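Local coordinates for galactose mutarotase-like protein (Clostridium acetobutylicum, PDB 3OS7) that probably binds carbohydrate and may interconvert the anomers of aldose sugars, at residues A[126-138]-A[149-162]. Numbering follows the deposited sequence. Where two conformers were deposited one is given.
Sequences QDKALVEVVFDFT and HEFQFKLSYELSSK. With EDO (1,2-ethanediol), chain H.
F137 and F151 meet at one end of an antiparallel strand pair, 128-137 against 151-160, in which five hydrogen-bonded pairs, from A129–L159 to F137–F151, are each closed by two backbone bonds. This end is tightly packed: F137 CB sits over the centre of the F151 ring, 3.5 Å from its centroid, a CH-pi contact, and F137 CD2 comes within 3.2 Å of F151 CE2. The two rings lie near parallel, planes 20° apart, but slid so far that they barely overlap. F151 reaches this position because its CG stands between backbone N and carbonyl carbon (chi1 67°), which also brings CE1 to the edge of the F135 ring, 4.0 Å from F135 CD2. Further along this buried face V133 CG2 packs on L155 CB, while F78 meets the rings of F151 and F153 and W117 touches F135, V133 and L155.

The other face is looser and mixed, V134 CG1 resting on K154 CG among polar groups that hold water and ethanediol. There Q152 NE2 donates to the syn lone pair of D136 OD1 at 2.7 Å, nearly in its own amide plane, and Q152 OE1 accepts from ethanediol. S156 OG donates to E132 OE2 (2.7 Å) on the anti side of the carboxylate, 29° out of its plane, and a water links E132 OE1 to K154 NZ. K128 NZ stays 4.1 Å from E158 OE2, too far for a salt bridge. The consecutive strands continue the antiparallel meander 118-125, 128-137, 151-160, 163-172, consistent with the large beta-sandwich of the galactose mutarotase family.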
# COMPACT_ATOMS: atom_id res chain seq x y z
N GLN A 126 -11.61 -24.04 5.52
CA GLN A 126 -12.74 -24.01 4.61
C GLN A 126 -12.11 -24.01 3.24
O GLN A 126 -11.31 -24.91 2.93
CB GLN A 126 -13.66 -22.82 4.89
CG GLN A 126 -13.89 -22.59 6.40
CD GLN A 126 -15.37 -22.51 6.80
OE1 GLN A 126 -15.72 -21.81 7.75
NE2 GLN A 126 -16.22 -23.23 6.08
N ASP A 127 -12.44 -23.01 2.42
CA ASP A 127 -11.82 -22.87 1.12
C ASP A 127 -11.02 -21.57 1.02
O ASP A 127 -11.02 -20.93 -0.02
CB ASP A 127 -12.88 -22.94 0.01
CG ASP A 127 -13.60 -24.31 -0.04
OD1 ASP A 127 -13.16 -25.25 0.66
OD2 ASP A 127 -14.61 -24.43 -0.77
N LYS A 128 -10.34 -21.20 2.10
CA LYS A 128 -9.47 -20.02 2.15
C LYS A 128 -8.01 -20.39 2.45
O LYS A 128 -7.77 -21.35 3.18
CB LYS A 128 -9.92 -19.08 3.25
CG LYS A 128 -11.39 -18.63 3.11
CD LYS A 128 -11.89 -17.89 4.35
CE LYS A 128 -13.41 -17.73 4.32
NZ LYS A 128 -13.86 -16.97 3.10
N ALA A 129 -7.06 -19.58 1.97
CA ALA A 129 -5.66 -19.76 2.28
C ALA A 129 -5.21 -18.53 3.04
O ALA A 129 -5.38 -17.41 2.56
CB ALA A 129 -4.81 -19.99 1.01
N LEU A 130 -4.65 -18.76 4.22
CA LEU A 130 -4.20 -17.71 5.12
C LEU A 130 -2.68 -17.77 5.31
O LEU A 130 -2.12 -18.82 5.65
CB LEU A 130 -4.90 -17.83 6.48
CG LEU A 130 -4.50 -16.85 7.58
CD1 LEU A 130 -4.97 -15.48 7.24
CD2 LEU A 130 -5.06 -17.24 8.94
N VAL A 131 -2.02 -16.64 5.04
CA VAL A 131 -0.59 -16.48 5.29
C VAL A 131 -0.37 -15.19 6.06
O VAL A 131 -0.86 -14.11 5.68
CB VAL A 131 0.19 -16.44 4.00
CG1 VAL A 131 1.66 -16.12 4.29
CG2 VAL A 131 0.07 -17.76 3.24
N GLU A 132 0.35 -15.29 7.17
CA GLU A 132 0.65 -14.12 8.00
C GLU A 132 2.14 -13.99 8.18
O GLU A 132 2.84 -14.99 8.41
CB GLU A 132 -0.01 -14.23 9.39
CG GLU A 132 -1.52 -14.43 9.34
CD GLU A 132 -2.20 -14.32 10.71
OE1 GLU A 132 -1.52 -14.54 11.73
OE2 GLU A 132 -3.41 -14.00 10.76
N VAL A 133 2.63 -12.76 8.09
CA VAL A 133 4.04 -12.45 8.30
C VAL A 133 4.11 -11.38 9.36
O VAL A 133 3.20 -10.58 9.50
CB VAL A 133 4.78 -11.96 7.00
CG1 VAL A 133 4.90 -13.12 6.00
CG2 VAL A 133 4.07 -10.71 6.37
N VAL A 134 5.18 -11.40 10.13
CA VAL A 134 5.40 -10.38 11.14
C VAL A 134 6.78 -9.77 11.04
O VAL A 134 7.73 -10.38 10.52
CB VAL A 134 5.21 -10.91 12.58
CG1 VAL A 134 3.77 -11.37 12.80
CG2 VAL A 134 6.19 -12.02 12.87
N PHE A 135 6.87 -8.54 11.51
CA PHE A 135 8.12 -7.83 11.67
C PHE A 135 8.26 -7.41 13.12
O PHE A 135 7.45 -6.63 13.62
CB PHE A 135 8.16 -6.57 10.82
CG PHE A 135 9.47 -5.83 10.95
CD1 PHE A 135 10.61 -6.33 10.35
CD2 PHE A 135 9.56 -4.72 11.71
CE1 PHE A 135 11.81 -5.68 10.50
CE2 PHE A 135 10.77 -4.07 11.89
CZ PHE A 135 11.89 -4.54 11.28
N ASP A 136 9.29 -7.92 13.77
CA ASP A 136 9.58 -7.62 15.17
C ASP A 136 10.69 -6.58 15.26
O ASP A 136 11.83 -6.82 14.84
CB ASP A 136 10.00 -8.88 15.90
CG ASP A 136 8.92 -9.96 15.88
OD1 ASP A 136 7.79 -9.68 16.34
OD2 ASP A 136 9.19 -11.09 15.39
N PHE A 137 10.35 -5.40 15.77
CA PHE A 137 11.31 -4.32 15.90
C PHE A 137 11.74 -4.29 17.36
O PHE A 137 10.94 -3.97 18.25
CB PHE A 137 10.68 -3.00 15.49
CG PHE A 137 11.65 -1.83 15.46
CD1 PHE A 137 12.62 -1.73 14.46
CD2 PHE A 137 11.56 -0.80 16.38
CE1 PHE A 137 13.47 -0.65 14.42
CE2 PHE A 137 12.43 0.27 16.34
CZ PHE A 137 13.37 0.36 15.36
N THR A 138 13.01 -4.62 17.60
CA THR A 138 13.54 -4.72 18.95
C THR A 138 14.59 -3.67 19.25
O THR A 138 15.06 -2.95 18.37
CB THR A 138 14.21 -6.10 19.20
OG1 THR A 138 15.45 -6.15 18.51
CG2 THR A 138 13.32 -7.24 18.74
N HIS A 149 11.00 2.79 20.08
CA HIS A 149 9.79 2.10 20.48
C HIS A 149 9.81 0.71 19.89
O HIS A 149 9.77 0.56 18.66
CB HIS A 149 8.53 2.80 19.94
CG HIS A 149 8.39 4.23 20.36
ND1 HIS A 149 7.82 4.60 21.56
CD2 HIS A 149 8.72 5.38 19.74
CE1 HIS A 149 7.83 5.92 21.66
NE2 HIS A 149 8.40 6.42 20.57
N GLU A 150 9.87 -0.31 20.74
CA GLU A 150 9.65 -1.68 20.28
C GLU A 150 8.23 -1.82 19.71
O GLU A 150 7.29 -1.21 20.20
CB GLU A 150 9.90 -2.71 21.39
CG GLU A 150 11.39 -2.75 21.80
CD GLU A 150 11.76 -3.94 22.68
OE1 GLU A 150 11.09 -4.15 23.70
OE2 GLU A 150 12.76 -4.64 22.38
N PHE A 151 8.10 -2.57 18.64
CA PHE A 151 6.78 -2.81 18.05
C PHE A 151 6.76 -4.11 17.25
O PHE A 151 7.81 -4.66 16.93
CB PHE A 151 6.31 -1.60 17.19
CG PHE A 151 7.13 -1.35 15.94
CD1 PHE A 151 6.91 -2.08 14.79
CD2 PHE A 151 8.10 -0.33 15.91
CE1 PHE A 151 7.65 -1.84 13.64
CE2 PHE A 151 8.83 -0.08 14.78
CZ PHE A 151 8.59 -0.85 13.62
N GLN A 152 5.56 -4.61 16.97
CA GLN A 152 5.41 -5.70 16.03
C GLN A 152 4.38 -5.29 14.99
O GLN A 152 3.25 -4.94 15.33
CB GLN A 152 4.93 -6.99 16.69
CG GLN A 152 4.85 -8.18 15.74
CD GLN A 152 4.29 -9.42 16.42
OE1 GLN A 152 3.09 -9.51 16.69
NE2 GLN A 152 5.17 -10.38 16.68
N PHE A 153 4.78 -5.36 13.74
CA PHE A 153 3.90 -5.25 12.61
C PHE A 153 3.46 -6.65 12.16
O PHE A 153 4.22 -7.62 12.23
CB PHE A 153 4.63 -4.54 11.46
CG PHE A 153 4.08 -3.21 11.08
CD1 PHE A 153 3.09 -3.09 10.14
CD2 PHE A 153 4.61 -2.04 11.65
CE1 PHE A 153 2.62 -1.85 9.76
CE2 PHE A 153 4.15 -0.79 11.26
CZ PHE A 153 3.16 -0.69 10.33
N LYS A 154 2.22 -6.77 11.68
CA LYS A 154 1.73 -8.02 11.12
C LYS A 154 0.91 -7.74 9.88
O LYS A 154 0.09 -6.80 9.86
CB LYS A 154 0.86 -8.77 12.13
CG LYS A 154 0.28 -10.06 11.59
CD LYS A 154 -0.17 -11.06 12.70
CE LYS A 154 -1.07 -10.48 13.75
NZ LYS A 154 -0.92 -11.31 15.01
N LEU A 155 1.18 -8.52 8.84
CA LEU A 155 0.34 -8.53 7.64
C LEU A 155 -0.32 -9.90 7.60
O LEU A 155 0.36 -10.93 7.61
CB LEU A 155 1.15 -8.28 6.37
CG LEU A 155 2.15 -7.15 6.35
CD1 LEU A 155 2.87 -7.02 5.01
CD2 LEU A 155 1.48 -5.85 6.72
N SER A 156 -1.64 -9.90 7.58
CA SER A 156 -2.42 -11.12 7.54
C SER A 156 -3.21 -11.18 6.24
O SER A 156 -4.15 -10.41 6.00
CB SER A 156 -3.35 -11.18 8.75
OG SER A 156 -4.06 -12.41 8.74
N TYR A 157 -2.79 -12.09 5.36
CA TYR A 157 -3.39 -12.21 4.05
C TYR A 157 -4.30 -13.41 3.96
O TYR A 157 -3.87 -14.54 4.20
CB TYR A 157 -2.29 -12.31 2.99
CG TYR A 157 -1.62 -10.99 2.74
CD1 TYR A 157 -2.29 -10.00 2.01
CD2 TYR A 157 -0.37 -10.71 3.21
CE1 TYR A 157 -1.71 -8.79 1.76
CE2 TYR A 157 0.22 -9.48 2.94
CZ TYR A 157 -0.46 -8.52 2.22
OH TYR A 157 0.09 -7.28 1.95
N GLU A 158 -5.55 -13.17 3.61
CA GLU A 158 -6.51 -14.24 3.44
C GLU A 158 -6.96 -14.25 2.00
O GLU A 158 -7.61 -13.32 1.51
CB GLU A 158 -7.69 -14.06 4.38
CG GLU A 158 -8.83 -15.03 4.12
CD GLU A 158 -10.16 -14.48 4.66
OE1 GLU A 158 -10.27 -14.47 5.90
OE2 GLU A 158 -11.05 -14.03 3.85
N LEU A 159 -6.66 -15.34 1.31
CA LEU A 159 -7.08 -15.49 -0.07
C LEU A 159 -8.30 -16.44 -0.15
O LEU A 159 -8.35 -17.47 0.53
CB LEU A 159 -5.91 -16.03 -0.87
CG LEU A 159 -5.94 -15.98 -2.39
CD1 LEU A 159 -6.16 -14.54 -2.91
CD2 LEU A 159 -4.60 -16.58 -2.92
N SER A 160 -9.25 -16.08 -0.99
CA SER A 160 -10.51 -16.83 -1.16
C SER A 160 -11.12 -16.48 -2.50
O SER A 160 -10.56 -15.68 -3.27
CB SER A 160 -11.49 -16.50 -0.02
OG SER A 160 -12.10 -15.22 -0.21
N SER A 161 -12.30 -17.04 -2.76
CA SER A 161 -13.03 -16.69 -3.96
C SER A 161 -13.44 -15.22 -4.02
O SER A 161 -13.77 -14.71 -5.09
CB SER A 161 -14.27 -17.57 -4.15
OG SER A 161 -15.25 -17.25 -3.20
N LYS A 162 -13.44 -14.54 -2.88
CA LYS A 162 -13.69 -13.12 -2.82
C LYS A 162 -12.44 -12.26 -3.09
O LYS A 162 -12.50 -11.02 -3.00
CB LYS A 162 -14.24 -12.74 -1.44
CG LYS A 162 -15.60 -13.38 -1.16
CD LYS A 162 -16.07 -13.13 0.26
CE LYS A 162 -15.33 -13.95 1.29
NZ LYS A 162 -15.78 -13.58 2.67
C1 EDO H . -0.64 -6.28 16.08
O1 EDO H . -1.70 -7.18 15.76
C2 EDO H . 0.66 -6.77 15.43
O2 EDO H . 1.01 -8.08 15.90
O HOH W 1 -13.02 -19.37 -1.28
O HOH W 2 -2.10 -14.06 14.15